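Local coordinates for Afp (Microbacterium arborescens, PDB 2YJK), which probably binds and stores ferric iron as a Dps-family protein of ferritin fold, built as a shell of twelve subunits that takes up iron, at residues C[49-52]-C[53-57]; C[39-42]-C[43-47]; C[122-125]-C[126-130]; C[143-146]-C[147-151]. All coordinates share one frame; numbering follows the deposited sequence.

Contact 1 (C[49-52]-C[53-57]); sequences SNFI and AIHEL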
loop_
_atom_site.group_PDB
_atom_site.type_symbol
_atom_site.label_atom_id
_atom_site.label_comp_id
_atom_site.label_asym_id
_atom_site.label_seq_id
_atom_site.Cartn_x
_atom_site.Cartn_y
_atom_site.Cartn_z
ATOM N N SER C 49 21.877 -21.281 -18.241
ATOM C CA SER C 49 22.337 -19.881 -18.180
ATOM C C SER C 49 21.208 -18.849 -17.989
ATOM O O SER C 49 21.430 -17.741 -17.508
ATOM C CB SER C 49 23.179 -19.555 -19.389
ATOM O OG SER C 49 22.375 -19.639 -20.543
ATOM N N ASN C 50 19.999 -19.241 -18.348
ATOM C CA ASN C 50 18.848 -18.384 -18.187
ATOM C C ASN C 50 18.003 -18.694 -16.932
ATOM O O ASN C 50 16.886 -18.264 -16.845
ATOM C CB ASN C 50 17.957 -18.565 -19.391
ATOM C CG ASN C 50 17.540 -17.253 -20.001
ATOM O OD1 ASN C 50 17.633 -16.186 -19.380
ATOM N ND2 ASN C 50 17.027 -17.331 -21.232
ATOM N N PHE C 51 18.561 -19.417 -15.969
ATOM C CA PHE C 51 17.789 -19.912 -14.844
ATOM C C PHE C 51 16.831 -18.908 -14.184
ATOM O O PHE C 51 15.632 -19.158 -14.127
ATOM C CB PHE C 51 18.671 -20.561 -13.774
ATOM C CG PHE C 51 17.919 -20.871 -12.520
ATOM C CD1 PHE C 51 17.112 -21.996 -12.438
ATOM C CD2 PHE C 51 17.980 -20.008 -11.427
ATOM C CE1 PHE C 51 16.399 -22.317 -11.274
ATOM C CE2 PHE C 51 17.268 -20.302 -10.247
ATOM C CZ PHE C 51 16.464 -21.466 -10.184
ATOM N N ILE C 52 17.339 -17.788 -13.681
ATOM C CA ILE C 52 16.474 -16.976 -12.801
ATOM C C ILE C 52 15.291 -16.342 -13.581
ATOM O O ILE C 52 14.140 -16.365 -13.119
ATOM C CB ILE C 52 17.275 -16.009 -11.837
ATOM C CG1 ILE C 52 16.442 -15.589 -10.620
ATOM C CG2 ILE C 52 17.742 -14.779 -12.561
ATOM C CD1 ILE C 52 16.153 -16.663 -9.605
ATOM N N ALA C 53 15.554 -15.887 -14.792
ATOM C CA ALA C 53 14.497 -15.287 -15.612
ATOM C C ALA C 53 13.441 -16.337 -16.030
ATOM O O ALA C 53 12.256 -16.070 -16.002
ATOM C CB ALA C 53 15.115 -14.603 -16.832
ATOM N N ILE C 54 13.865 -17.552 -16.361
ATOM C CA ILE C 54 12.924 -18.596 -16.740
ATOM C C ILE C 54 12.213 -19.225 -15.533
ATOM O O ILE C 54 11.040 -19.610 -15.639
ATOM C CB ILE C 54 13.620 -19.672 -17.599
ATOM C CG1 ILE C 54 14.224 -19.020 -18.897
ATOM C CG2 ILE C 54 12.679 -20.858 -17.911
ATOM C CD1 ILE C 54 13.218 -18.338 -19.820
ATOM N N HIS C 55 12.958 -19.423 -14.430
ATOM C CA HIS C 55 12.390 -19.808 -13.132
ATOM C C HIS C 55 11.222 -18.853 -12.772
ATOM O O HIS C 55 10.165 -19.284 -12.382
ATOM C CB HIS C 55 13.504 -19.763 -12.063
ATOM C CG HIS C 55 13.069 -20.127 -10.675
ATOM N ND1 HIS C 55 12.839 -21.442 -10.271
ATOM C CD2 HIS C 55 12.930 -19.356 -9.566
ATOM C CE1 HIS C 55 12.495 -21.438 -8.990
ATOM N NE2 HIS C 55 12.565 -20.193 -8.537
ATOM N N GLU C 56 11.440 -17.557 -12.917
ATOM C CA GLU C 56 10.430 -16.554 -12.590
ATOM C C GLU C 56 9.310 -16.443 -13.584
ATOM O O GLU C 56 8.155 -16.342 -13.173
ATOM C CB GLU C 56 11.062 -15.185 -12.358
ATOM C CG GLU C 56 11.940 -15.182 -11.120
ATOM C CD GLU C 56 12.005 -13.813 -10.440
ATOM O OE1 GLU C 56 11.883 -12.762 -11.160
ATOM O OE2 GLU C 56 12.188 -13.792 -9.186
ATOM N N LEU C 57 9.634 -16.478 -14.884
ATOM C CA LEU C 57 8.594 -16.529 -15.925
ATOM C C LEU C 57 7.646 -17.748 -15.769
ATOM O O LEU C 57 6.416 -17.607 -15.874
ATOM C CB LEU C 57 9.205 -16.492 -17.339
ATOM C CG LEU C 57 8.248 -16.664 -18.523
ATOM C CD1 LEU C 57 7.232 -15.496 -18.470
ATOM C CD2 LEU C 57 9.070 -16.560 -19.839
#
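Ile54 N donates to Asn50 O, His55 N to Phe51 O and Glu56 N to Ile52 O, three successive i to i+4 bonds that form the first turn of helix 51-78, the second long helix of the ferritin-like four-helix bundle. The His55 N to Phe51 O bond is short, 2.7 Å, with an N-H...O angle of 164°. Asn50 occupies the N-cap position but makes no side-chain capping bond; its ND2 donates instead to Ser49 O of a neighbouring subunit. Within its own chain, Asn50 CB lies 3.8 Å from Ile54 CG1.

One turn apart, the rings of Phe51 and His55 form an offset stack, their centroids 4.8 Å apart and their planes inclined by 26°. Both side chains have CG anti to the backbone N, which sends the rings the same way from the helix, side by side. The displacement brings the CB of His55, not its ring centre, over the phenyl face, a CH-pi contact of 4.0 Å to the centroid. On its partner's ring, Phe51 CZ lies off-centre over the imidazole.

The pair sits beside the iron site: His55 also stacks on His43 and meets Trp153 and Phe154 of a second subunit. Across the stack, Phe51 CZ approaches His55 ND1 to 3.6 Å.

Contact 2 (C[39-42]-C[43-47]); sequences GKQA and HWNVR. With OFE (Iron(II) oxide), chain B.
His43 and Lys40, side by side on the last turns of helix 15-45, present the metal-facing groups of a Dps-type ferroxidase centre, which in this family lies between two subunits. By metal coordination, His43 NE2 binds the iron of the iron oxide group at 2.5 Å, with the metal in the plane of the imidazole, and a water binds the iron at 2.4 Å. Asp70 and Glu74 of a neighbouring subunit supply the other two ligands. The second imidazole nitrogen, ND1, is hydrogen-bonded to the carbonyl oxygen of His55, which fixes the rotation of the ring.

By charge, Lys40 NZ approaches the oxide oxygen to 2.6 Å and makes salt bridges with Asp59 and with Asp70 of the neighbouring subunit. A bend at chi2 (-74°) lays its chain alongside the histidine, with Lys40 CD 4.0 Å from His43 CD2, and brings NZ to the oxide.

By packing, Lys40 CB sits over the six-membered ring of Trp44, 4.0 Å from its centroid and 16° off the normal, a CH-pi contact. Lys40 O lies over the same indole, off-centre, while Trp44 NE1 reaches Asp70 of the neighbouring subunit, a second-shell hold on an iron ligand.

By hydrogen bonding, His43 N and Trp44 N continue the helical pattern to Gly39 O and Lys40 O. At the helix end Gln41 O is gripped twice, from opposite faces of its carbonyl plane: by Asn45 N at 3.2 Å and by Asn45 ND2 at 3.0 Å.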
loop_
_atom_site.group_PDB
_atom_site.type_symbol
_atom_site.label_atom_id
_atom_site.label_comp_id
_atom_site.label_asym_id
_atom_site.label_seq_id
_atom_site.Cartn_x
_atom_site.Cartn_y
_atom_site.Cartn_z
ATOM N N GLY C 39 3.885 -26.984 -14.642
ATOM C CA GLY C 39 4.627 -25.786 -14.734
ATOM C C GLY C 39 5.475 -25.661 -13.469
ATOM O O GLY C 39 6.624 -25.166 -13.511
ATOM N N LYS C 40 4.907 -26.049 -12.319
ATOM C CA LYS C 40 5.722 -26.009 -11.102
ATOM C C LYS C 40 6.863 -26.981 -11.200
ATOM O O LYS C 40 7.979 -26.641 -10.843
ATOM C CB LYS C 40 4.914 -26.287 -9.835
ATOM C CG LYS C 40 4.194 -25.050 -9.323
ATOM C CD LYS C 40 5.211 -24.036 -8.645
ATOM C CE LYS C 40 4.467 -23.107 -7.731
ATOM N NZ LYS C 40 5.349 -21.995 -7.220
ATOM N N GLN C 41 6.574 -28.172 -11.717
ATOM C CA GLN C 41 7.597 -29.120 -12.040
ATOM C C GLN C 41 8.711 -28.482 -12.861
ATOM O O GLN C 41 9.843 -28.662 -12.496
ATOM C CB GLN C 41 6.999 -30.348 -12.781
ATOM C CG GLN C 41 8.036 -31.294 -13.398
ATOM C CD GLN C 41 8.794 -32.160 -12.351
ATOM O OE1 GLN C 41 8.553 -32.075 -11.137
ATOM N NE2 GLN C 41 9.742 -32.954 -12.823
ATOM N N ALA C 42 8.388 -27.786 -13.972
ATOM C CA ALA C 42 9.393 -27.105 -14.862
ATOM C C ALA C 42 10.123 -26.004 -14.052
ATOM O O ALA C 42 11.351 -25.853 -14.084
ATOM C CB ALA C 42 8.683 -26.482 -16.136
ATOM N N HIS C 43 9.350 -25.305 -13.228
ATOM C CA HIS C 43 9.864 -24.225 -12.388
ATOM C C HIS C 43 10.933 -24.761 -11.400
ATOM O O HIS C 43 12.003 -24.145 -11.268
ATOM C CB HIS C 43 8.651 -23.659 -11.674
ATOM C CG HIS C 43 8.966 -22.692 -10.588
ATOM N ND1 HIS C 43 9.350 -21.383 -10.842
ATOM C CD2 HIS C 43 8.943 -22.834 -9.245
ATOM C CE1 HIS C 43 9.537 -20.764 -9.692
ATOM N NE2 HIS C 43 9.274 -21.616 -8.714
ATOM N N TRP C 44 10.671 -25.917 -10.748
ATOM C CA TRP C 44 11.637 -26.503 -9.762
ATOM C C TRP C 44 12.946 -27.042 -10.425
ATOM O O TRP C 44 14.048 -26.883 -9.880
ATOM C CB TRP C 44 10.971 -27.615 -8.901
ATOM C CG TRP C 44 9.812 -27.019 -8.080
ATOM C CD1 TRP C 44 9.753 -25.719 -7.507
ATOM C CD2 TRP C 44 8.586 -27.675 -7.704
ATOM N NE1 TRP C 44 8.553 -25.576 -6.836
ATOM C CE2 TRP C 44 7.815 -26.735 -6.960
ATOM C CE3 TRP C 44 8.068 -28.964 -7.925
ATOM C CZ2 TRP C 44 6.523 -27.063 -6.410
ATOM C CZ3 TRP C 44 6.780 -29.305 -7.381
ATOM C CH2 TRP C 44 6.016 -28.348 -6.662
ATOM N N ASN C 45 12.782 -27.641 -11.612
ATOM C CA ASN C 45 13.810 -28.505 -12.249
ATOM C C ASN C 45 14.655 -27.821 -13.320
ATOM O O ASN C 45 15.670 -28.389 -13.819
ATOM C CB ASN C 45 13.127 -29.782 -12.744
ATOM C CG ASN C 45 12.767 -30.707 -11.575
ATOM O OD1 ASN C 45 13.642 -31.229 -10.908
ATOM N ND2 ASN C 45 11.492 -30.786 -11.242
ATOM N N VAL C 46 14.265 -26.593 -13.673
ATOM C CA VAL C 46 14.979 -25.831 -14.707
ATOM C C VAL C 46 16.444 -25.509 -14.356
ATOM O O VAL C 46 16.760 -25.246 -13.196
ATOM C CB VAL C 46 14.162 -24.585 -15.175
ATOM C CG1 VAL C 46 13.966 -23.515 -14.055
ATOM C CG2 VAL C 46 14.843 -23.956 -16.412
ATOM N N ARG C 47 17.330 -25.542 -15.351
ATOM C CA ARG C 47 18.769 -25.323 -15.159
ATOM C C ARG C 47 19.310 -24.469 -16.285
ATOM O O ARG C 47 18.699 -24.407 -17.353
ATOM C CB ARG C 47 19.566 -26.638 -15.257
ATOM C CG ARG C 47 18.972 -27.774 -14.508
ATOM C CD ARG C 47 19.899 -28.107 -13.400
ATOM N NE ARG C 47 19.380 -27.595 -12.148
ATOM C CZ ARG C 47 19.914 -27.826 -10.941
ATOM N NH1 ARG C 47 21.018 -28.575 -10.816
ATOM N NH2 ARG C 47 19.308 -27.299 -9.854
HETATM FE FE OFE B . 9.218 -21.448 -6.210
HETATM O O OFE B . 7.033 -20.263 -6.137
HETATM O O HOH W 1 10.814 -19.703 -6.231
#

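Contact 3 (C[122-125]-C[126-130]); sequences DLQA and AIDGL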
loop_
_atom_site.group_PDB
_atom_site.type_symbol
_atom_site.label_atom_id
_atom_site.label_comp_id
_atom_site.label_asym_id
_atom_site.label_seq_id
_atom_site.Cartn_x
_atom_site.Cartn_y
_atom_site.Cartn_z
ATOM N N ASP C 122 -7.992 -26.553 -27.436
ATOM C CA ASP C 122 -9.272 -26.672 -26.710
ATOM C C ASP C 122 -9.931 -25.294 -26.488
ATOM O O ASP C 122 -11.146 -25.181 -26.546
ATOM C CB ASP C 122 -9.103 -27.425 -25.402
ATOM C CG ASP C 122 -8.909 -28.969 -25.599
ATOM O OD1 ASP C 122 -9.472 -29.627 -26.560
ATOM O OD2 ASP C 122 -8.216 -29.562 -24.735
ATOM N N LEU C 123 -9.144 -24.232 -26.273
ATOM C CA LEU C 123 -9.748 -22.882 -26.200
ATOM C C LEU C 123 -10.416 -22.471 -27.540
ATOM O O LEU C 123 -11.525 -21.880 -27.550
ATOM C CB LEU C 123 -8.754 -21.844 -25.692
ATOM C CG LEU C 123 -8.463 -21.972 -24.188
ATOM C CD1 LEU C 123 -7.075 -21.445 -23.884
ATOM C CD2 LEU C 123 -9.548 -21.261 -23.344
ATOM N N GLN C 124 -9.777 -22.812 -28.661
ATOM C CA GLN C 124 -10.304 -22.413 -29.955
ATOM C C GLN C 124 -11.556 -23.247 -30.254
ATOM O O GLN C 124 -12.570 -22.701 -30.603
ATOM C CB GLN C 124 -9.243 -22.495 -31.070
ATOM C CG GLN C 124 -9.694 -21.888 -32.469
ATOM C CD GLN C 124 -10.048 -20.360 -32.384
ATOM O OE1 GLN C 124 -9.299 -19.561 -31.800
ATOM N NE2 GLN C 124 -11.202 -19.980 -32.928
ATOM N N ALA C 125 -11.544 -24.527 -29.943
ATOM C CA ALA C 125 -12.812 -25.267 -29.959
ATOM C C ALA C 125 -13.931 -24.647 -29.055
ATOM O O ALA C 125 -15.094 -24.602 -29.444
ATOM C CB ALA C 125 -12.586 -26.758 -29.626
ATOM N N ALA C 126 -13.582 -24.165 -27.861
ATOM C CA ALA C 126 -14.638 -23.559 -27.014
ATOM C C ALA C 126 -15.166 -22.283 -27.640
ATOM O O ALA C 126 -16.342 -22.089 -27.669
ATOM C CB ALA C 126 -14.184 -23.326 -25.593
ATOM N N ILE C 127 -14.286 -21.463 -28.196
ATOM C CA ILE C 127 -14.683 -20.193 -28.809
ATOM C C ILE C 127 -15.596 -20.437 -30.000
ATOM O O ILE C 127 -16.626 -19.775 -30.124
ATOM C CB ILE C 127 -13.450 -19.330 -29.212
ATOM C CG1 ILE C 127 -12.713 -18.908 -27.941
ATOM C CG2 ILE C 127 -13.856 -18.081 -30.033
ATOM C CD1 ILE C 127 -11.283 -18.583 -28.182
ATOM N N ASP C 128 -15.228 -21.384 -30.862
ATOM C CA ASP C 128 -16.087 -21.768 -31.997
ATOM C C ASP C 128 -17.391 -22.379 -31.486
ATOM O O ASP C 128 -18.473 -21.993 -31.915
ATOM C CB ASP C 128 -15.375 -22.765 -32.960
ATOM C CG ASP C 128 -14.126 -22.153 -33.675
ATOM O OD1 ASP C 128 -14.024 -20.902 -33.770
ATOM O OD2 ASP C 128 -13.218 -22.925 -34.102
ATOM N N GLY C 129 -17.285 -23.324 -30.544
ATOM C CA GLY C 129 -18.448 -24.117 -30.099
ATOM C C GLY C 129 -19.454 -23.328 -29.257
ATOM O O GLY C 129 -20.625 -23.672 -29.232
ATOM N N LEU C 130 -19.000 -22.262 -28.598
ATOM C CA LEU C 130 -19.884 -21.417 -27.782
ATOM C C LEU C 130 -20.522 -20.250 -28.576
ATOM O O LEU C 130 -21.464 -19.587 -28.099
ATOM C CB LEU C 130 -19.147 -20.915 -26.508
ATOM C CG LEU C 130 -18.743 -22.031 -25.547
ATOM C CD1 LEU C 130 -17.701 -21.641 -24.496
ATOM C CD2 LEU C 130 -20.011 -22.723 -24.881
#
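Gln124 and Asp128, one turn apart, make the side-chain hydrogen bond of this helical segment: NE2 of the amide donates to OD1 of the carboxylate at 3.1 Å. The bond is bent, with an N-H...O angle of 136°. OD1 lies close to the amide plane, but the donor comes to it from above the carboxylate, and the two flat groups are turned 58° apart. Gln124 reaches its partner because CG is anti to the backbone N and the chain then folds at chi2, carrying the amide along the helix. Asp128 is exposed, so solvent probably weakens the pull between these groups.

The backbone bonds run without a break from Ala126 N to Gly129 N, each donating to the carbonyl four residues earlier. Asp128 N to Gln124 O is almost straight at 176°, which ties together at the main chain the same two residues whose side chains are joined. Gly129 N closes on Ala125 O at 2.8 Å.

Van der Waals contact comes from Ile127, which lies against the carbonyl oxygen of Leu123. Its CG1, anti to the carbonyl carbon, passes 3.2 Å from Leu123 O, and CD1 follows alongside that oxygen at 3.4 Å. Beyond this turn, Ile127 packs against Ala141 of helix 135-156, while Leu123 and Ala126 rest on Val28 and Phe24 of helix 15-45. A more exposed edge that carries Gln124 and Asp128, beside an apolar side set between two other helices, is the amphipathic pattern of a helix in the ferritin-like four-helix bundle.

Contact 4 (C[143-146]-C[147-151]); sequences EIKR and GVDKD
Lys145 reaches across one helical turn to Asp149, and its chain can be traced atom by atom. CB leaves the backbone heading away from the following turn, but CG, anti to the backbone N at chi1 -160°, already passes 3.8 Å from Asp149 OD2. The chain stays extended through CD, which packs on Ile127 of helix 105-130, to CE, which is 4.2 Å from OD2 and touches Gln124 of that helix. A bend at chi4 (-61°) then turns NZ back to the carboxylate. There NZ forms a salt bridge with OD2 at 3.0 Å, using the syn lone pair of that oxygen, and a weak bond to OD1 at 3.5 Å.

OD2 has a second cationic partner, Arg75 of a neighbouring subunit, so this buried carboxylate is probably held in its charged form. The residues belong to helix 135-156, the last long helix of the ferritin-like bundle, and Arg146 extends from this helix to the subunit interface, where it forms salt bridges with Asp139 and Glu143 of the same neighbouring subunit.

On the bundle side, Ile144 and Val148 lie side by side and pack against Tyr68 of helix 51-78, their CG2 methyls 3.7 Å apart. The backbone follows the same i to i+4 spacing: Asp149 N donates to Lys145 O at 2.9 Å, while the bond from Gly147 N to Glu143 O is weak, stretched to 3.4 Å although nearly straight at 173°.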
loop_
_atom_site.group_PDB
_atom_site.type_symbol
_atom_site.label_atom_id
_atom_site.label_comp_id
_atom_site.label_asym_id
_atom_site.label_seq_id
_atom_site.Cartn_x
_atom_site.Cartn_y
_atom_site.Cartn_z
ATOM N N GLU C 143 -11.177 -14.533 -23.105
ATOM C CA GLU C 143 -10.294 -13.885 -22.150
ATOM C C GLU C 143 -9.097 -14.840 -21.790
ATOM O O GLU C 143 -7.942 -14.418 -21.773
ATOM C CB GLU C 143 -11.091 -13.498 -20.907
ATOM C CG GLU C 143 -10.242 -13.055 -19.676
ATOM C CD GLU C 143 -11.132 -12.967 -18.427
ATOM O OE1 GLU C 143 -12.004 -12.087 -18.410
ATOM O OE2 GLU C 143 -10.991 -13.803 -17.496
ATOM N N ILE C 144 -9.360 -16.109 -21.509
ATOM C CA ILE C 144 -8.259 -17.007 -21.208
ATOM C C ILE C 144 -7.292 -17.200 -22.453
ATOM O O ILE C 144 -6.050 -17.203 -22.309
ATOM C CB ILE C 144 -8.761 -18.419 -20.774
ATOM C CG1 ILE C 144 -9.525 -18.377 -19.416
ATOM C CG2 ILE C 144 -7.545 -19.394 -20.681
ATOM C CD1 ILE C 144 -10.453 -19.597 -19.180
ATOM N N LYS C 145 -7.865 -17.373 -23.666
ATOM C CA LYS C 145 -7.007 -17.413 -24.880
ATOM C C LYS C 145 -6.045 -16.193 -25.067
ATOM O O LYS C 145 -4.878 -16.361 -25.448
ATOM C CB LYS C 145 -7.819 -17.634 -26.149
ATOM C CG LYS C 145 -6.907 -18.156 -27.257
ATOM C CD LYS C 145 -7.700 -18.482 -28.541
ATOM C CE LYS C 145 -6.802 -19.182 -29.636
ATOM N NZ LYS C 145 -5.684 -18.325 -30.048
ATOM N N ARG C 146 -6.510 -14.983 -24.810
ATOM C CA ARG C 146 -5.615 -13.808 -24.910
ATOM C C ARG C 146 -4.418 -13.955 -23.976
ATOM O O ARG C 146 -3.261 -13.753 -24.413
ATOM C CB ARG C 146 -6.324 -12.483 -24.568
ATOM C CG ARG C 146 -7.238 -12.014 -25.671
ATOM C CD ARG C 146 -7.960 -10.780 -25.229
ATOM N NE ARG C 146 -7.026 -9.706 -24.879
ATOM C CZ ARG C 146 -7.428 -8.498 -24.488
ATOM N NH1 ARG C 146 -8.718 -8.209 -24.443
ATOM N NH2 ARG C 146 -6.559 -7.581 -24.134
ATOM N N GLY C 147 -4.680 -14.292 -22.718
ATOM C CA GLY C 147 -3.589 -14.490 -21.749
ATOM C C GLY C 147 -2.643 -15.627 -22.110
ATOM O O GLY C 147 -1.434 -15.488 -21.957
ATOM N N VAL C 148 -3.177 -16.740 -22.598
ATOM C CA VAL C 148 -2.392 -17.905 -22.914
ATOM C C VAL C 148 -1.510 -17.638 -24.146
ATOM O O VAL C 148 -0.294 -17.946 -24.113
ATOM C CB VAL C 148 -3.303 -19.160 -23.093
ATOM C CG1 VAL C 148 -2.489 -20.439 -23.508
ATOM C CG2 VAL C 148 -3.995 -19.522 -21.767
ATOM N N ASP C 149 -2.089 -16.985 -25.163
ATOM C CA ASP C 149 -1.378 -16.470 -26.362
ATOM C C ASP C 149 -0.204 -15.590 -26.003
ATOM O O ASP C 149 0.890 -15.694 -26.580
ATOM C CB ASP C 149 -2.319 -15.654 -27.247
ATOM C CG ASP C 149 -3.141 -16.541 -28.187
ATOM O OD1 ASP C 149 -2.770 -17.733 -28.290
ATOM O OD2 ASP C 149 -4.148 -16.095 -28.797
ATOM N N LYS C 150 -0.386 -14.746 -25.004
ATOM C CA LYS C 150 0.709 -13.885 -24.636
ATOM C C LYS C 150 1.852 -14.638 -23.875
ATOM O O LYS C 150 3.035 -14.429 -24.153
ATOM C CB LYS C 150 0.134 -12.692 -23.858
ATOM C CG LYS C 150 1.188 -11.730 -23.359
ATOM C CD LYS C 150 0.539 -10.613 -22.508
ATOM C CE LYS C 150 1.560 -9.505 -22.315
ATOM N NZ LYS C 150 1.171 -8.543 -21.235
ATOM N N ASP C 151 1.485 -15.486 -22.907
ATOM C CA ASP C 151 2.414 -16.362 -22.185
ATOM C C ASP C 151 3.192 -17.248 -23.156
ATOM O O ASP C 151 4.400 -17.416 -23.007
ATOM C CB ASP C 151 1.668 -17.232 -21.177
ATOM C CG ASP C 151 1.152 -16.391 -19.938
ATOM O OD1 ASP C 151 1.701 -15.264 -19.677
ATOM O OD2 ASP C 151 0.197 -16.872 -19.245
#

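From the N terminus, contact 2 comes first, at the end of helix 15-45, and contact 1 follows at the start of helix 51-78; contact 3 lies near the end of helix 105-130 and contact 4 within helix 135-156. Each closes only a local helical turn, so the four stand in series and none nests in or crosses another. Contacts 1 and 2 touch, with centres 10 Å apart, joining the first two long helices beside the iron site. Contacts 3 and 4 also touch, with centres 14 Å apart, joining the last two. Contact 3 lies on the opposite side of the chain's centre from contacts 1 and 2, about 32 and 29 Å away between centres.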